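Local structure of D-alanyl-D-alanine carboxypeptidase (Streptococcus pneumoniae R6, 1XP4) at residues S269-D272 / Y273-T277. The protein probably removes the terminal D-alanine from the peptides of cell wall precursors, acting as a serine-type D-Ala-D-Ala carboxypeptidase in peptidoglycan synthesis. Sequence-based numbering, arbitrary orientation.
Sequences SLMD and YISST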
ATOM      1  N   SER A 269      -9.237   0.472  16.476  1.00 13.72           N
ATOM      2  CA  SER A 269     -10.410  -0.343  16.746  1.00 16.97           C
ATOM      3  C   SER A 269     -10.506  -1.486  15.749  1.00 19.00           C
ATOM      4  O   SER A 269     -10.823  -2.620  16.110  1.00 20.02           O
ATOM      5  CB  SER A 269     -11.668   0.508  16.656  1.00 18.85           C
ATOM      6  OG  SER A 269     -12.813  -0.290  16.874  1.00 24.79           O
ATOM      7  N   LEU A 270     -10.227  -1.171  14.488  1.00 19.64           N
ATOM      8  CA  LEU A 270     -10.270  -2.154  13.417  1.00 19.00           C
ATOM      9  C   LEU A 270      -9.226  -3.247  13.618  1.00 19.53           C
ATOM     10  O   LEU A 270      -9.463  -4.407  13.285  1.00 21.82           O
ATOM     11  CB  LEU A 270     -10.057  -1.457  12.063  1.00 18.28           C
ATOM     12  CG  LEU A 270      -9.885  -2.285  10.779  1.00 17.52           C
ATOM     13  CD1 LEU A 270     -10.926  -3.384  10.686  1.00 14.98           C
ATOM     14  CD2 LEU A 270      -9.985  -1.357   9.580  1.00 18.33           C
HETATM   15  N   MSE A 271      -8.074  -2.882  14.172  1.00 20.79           N
HETATM   16  CA  MSE A 271      -7.009  -3.853  14.387  1.00 21.70           C
HETATM   17  C   MSE A 271      -7.246  -4.795  15.556  1.00 23.10           C
HETATM   18  O   MSE A 271      -6.781  -5.940  15.536  1.00 21.38           O
HETATM   19  CB  MSE A 271      -5.668  -3.139  14.534  1.00 22.17           C
HETATM   20  CG  MSE A 271      -5.204  -2.482  13.238  1.00 25.12           C
HETATM   21 SE   MSE A 271      -4.535  -3.696  11.862  1.00 27.21          SE
HETATM   22  CE  MSE A 271      -5.313  -5.359  12.385  1.00 31.67           C
ATOM     23  N   ASP A 272      -7.963  -4.322  16.573  1.00 22.88           N
ATOM     24  CA  ASP A 272      -8.274  -5.169  17.718  1.00 21.37           C
ATOM     25  C   ASP A 272      -9.152  -6.299  17.197  1.00 20.11           C
ATOM     26  O   ASP A 272      -9.038  -7.441  17.628  1.00 21.78           O
ATOM     27  CB  ASP A 272      -9.032  -4.393  18.800  1.00 21.89           C
ATOM     28  CG  ASP A 272      -8.121  -3.538  19.665  1.00 22.16           C
ATOM     29  OD1 ASP A 272      -7.156  -4.080  20.237  1.00 22.96           O
ATOM     30  OD2 ASP A 272      -8.379  -2.322  19.789  1.00 25.75           O
ATOM     31  N   TYR A 273     -10.031  -5.967  16.261  1.00 20.25           N
ATOM     32  CA  TYR A 273     -10.925  -6.952  15.672  1.00 20.22           C
ATOM     33  C   TYR A 273     -10.129  -7.983  14.895  1.00 20.90           C
ATOM     34  O   TYR A 273     -10.236  -9.190  15.136  1.00 21.00           O
ATOM     35  CB  TYR A 273     -11.909  -6.271  14.722  1.00 20.81           C
ATOM     36  CG  TYR A 273     -12.684  -7.230  13.838  1.00 23.72           C
ATOM     37  CD1 TYR A 273     -13.623  -8.104  14.378  1.00 22.31           C
ATOM     38  CD2 TYR A 273     -12.475  -7.259  12.456  1.00 23.98           C
ATOM     39  CE1 TYR A 273     -14.333  -8.980  13.569  1.00 23.76           C
ATOM     40  CE2 TYR A 273     -13.183  -8.133  11.639  1.00 23.63           C
ATOM     41  CZ  TYR A 273     -14.109  -8.990  12.202  1.00 24.97           C
ATOM     42  OH  TYR A 273     -14.799  -9.874  11.402  1.00 29.42           O
ATOM     43  N   ILE A 274      -9.324  -7.490  13.962  1.00 19.89           N
ATOM     44  CA  ILE A 274      -8.514  -8.348  13.106  1.00 21.82           C
ATOM     45  C   ILE A 274      -7.586  -9.308  13.836  1.00 23.01           C
ATOM     46  O   ILE A 274      -7.457 -10.470  13.444  1.00 21.35           O
ATOM     47  CB  ILE A 274      -7.690  -7.497  12.139  1.00 19.88           C
ATOM     48  CG1 ILE A 274      -8.640  -6.752  11.204  1.00 20.93           C
ATOM     49  CG2 ILE A 274      -6.721  -8.371  11.365  1.00 17.26           C
ATOM     50  CD1 ILE A 274      -7.981  -5.672  10.401  1.00 24.51           C
ATOM     51  N   SER A 275      -6.945  -8.824  14.894  1.00 24.26           N
ATOM     52  CA  SER A 275      -6.019  -9.646  15.659  1.00 23.69           C
ATOM     53  C   SER A 275      -6.693 -10.675  16.553  1.00 23.73           C
ATOM     54  O   SER A 275      -6.101 -11.704  16.883  1.00 26.87           O
ATOM     55  CB  SER A 275      -5.100  -8.756  16.485  1.00 22.49           C
ATOM     56  OG  SER A 275      -4.263  -8.012  15.622  1.00 27.80           O
ATOM     57  N   SER A 276      -7.925 -10.410  16.957  1.00 21.00           N
ATOM     58  CA  SER A 276      -8.615 -11.365  17.797  1.00 20.13           C
ATOM     59  C   SER A 276      -9.416 -12.331  16.921  1.00 22.24           C
ATOM     60  O   SER A 276      -9.831 -13.389  17.386  1.00 24.02           O
ATOM     61  CB  SER A 276      -9.550 -10.641  18.767  1.00 18.18           C
ATOM     62  OG  SER A 276     -10.658 -10.079  18.087  1.00 17.96           O
ATOM     63  N   THR A 277      -9.613 -11.971  15.651  1.00 21.82           N
ATOM     64  CA  THR A 277     -10.388 -12.786  14.709  1.00 20.68           C
ATOM     65  C   THR A 277      -9.582 -13.678  13.760  1.00 21.31           C
ATOM     66  O   THR A 277     -10.055 -14.733  13.342  1.00 20.83           O
ATOM     67  CB  THR A 277     -11.263 -11.899  13.813  1.00 21.68           C
ATOM     68  OG1 THR A 277     -12.046 -11.018  14.625  1.00 21.11           O
ATOM     69  CG2 THR A 277     -12.168 -12.762  12.933  1.00 18.29           C
TER
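Leu270, Met271 and Ile274 form the apolar face of the last turns of the amphipathic helix 262-277, which packs on the five-stranded antiparallel sheet of the carboxypeptidase domain. Leu270 and Ile274, one turn apart, meet through their terminal methyls, CD1 of Leu270 lying 3.7 Å from CD1 of Ile274. Met271, a selenomethionine, bends at chi2 (-74°) and again at chi3, bringing its CE beside CB, CG2 and CD1 of Ile274. Beneath this trio lie Val246, Thr248 and Met244 of the central strand 244-253, Ala19 of the adjacent strand 17-21 and Leu28 of the edge strand 26-31.

Backbone bonds hold the turns together. Ile274 N donates to Leu270 O at 3.2 Å and Ser275 N to Met271 O at 3.0 Å, whereas the bond from Tyr273 N to Ser269 O is weak. Asp272 O accepts Ser276 N at 3.2 Å, and Ser276 OG lies within reach of both Asp272 O and Tyr273 O.

Three further side chains tie the helix to its surroundings: Asp272 forms a salt bridge with Arg217, Ser275 OG hydrogen-bonds to Glu241, and the Tyr273 ring stacks with Phe10. At the helix end, the hydroxyl of Thr277 lies above one face of the Tyr273 ring, displaced toward its rim, its OG1 donating to Tyr273 O at 2.6 Å from above the carbonyl plane.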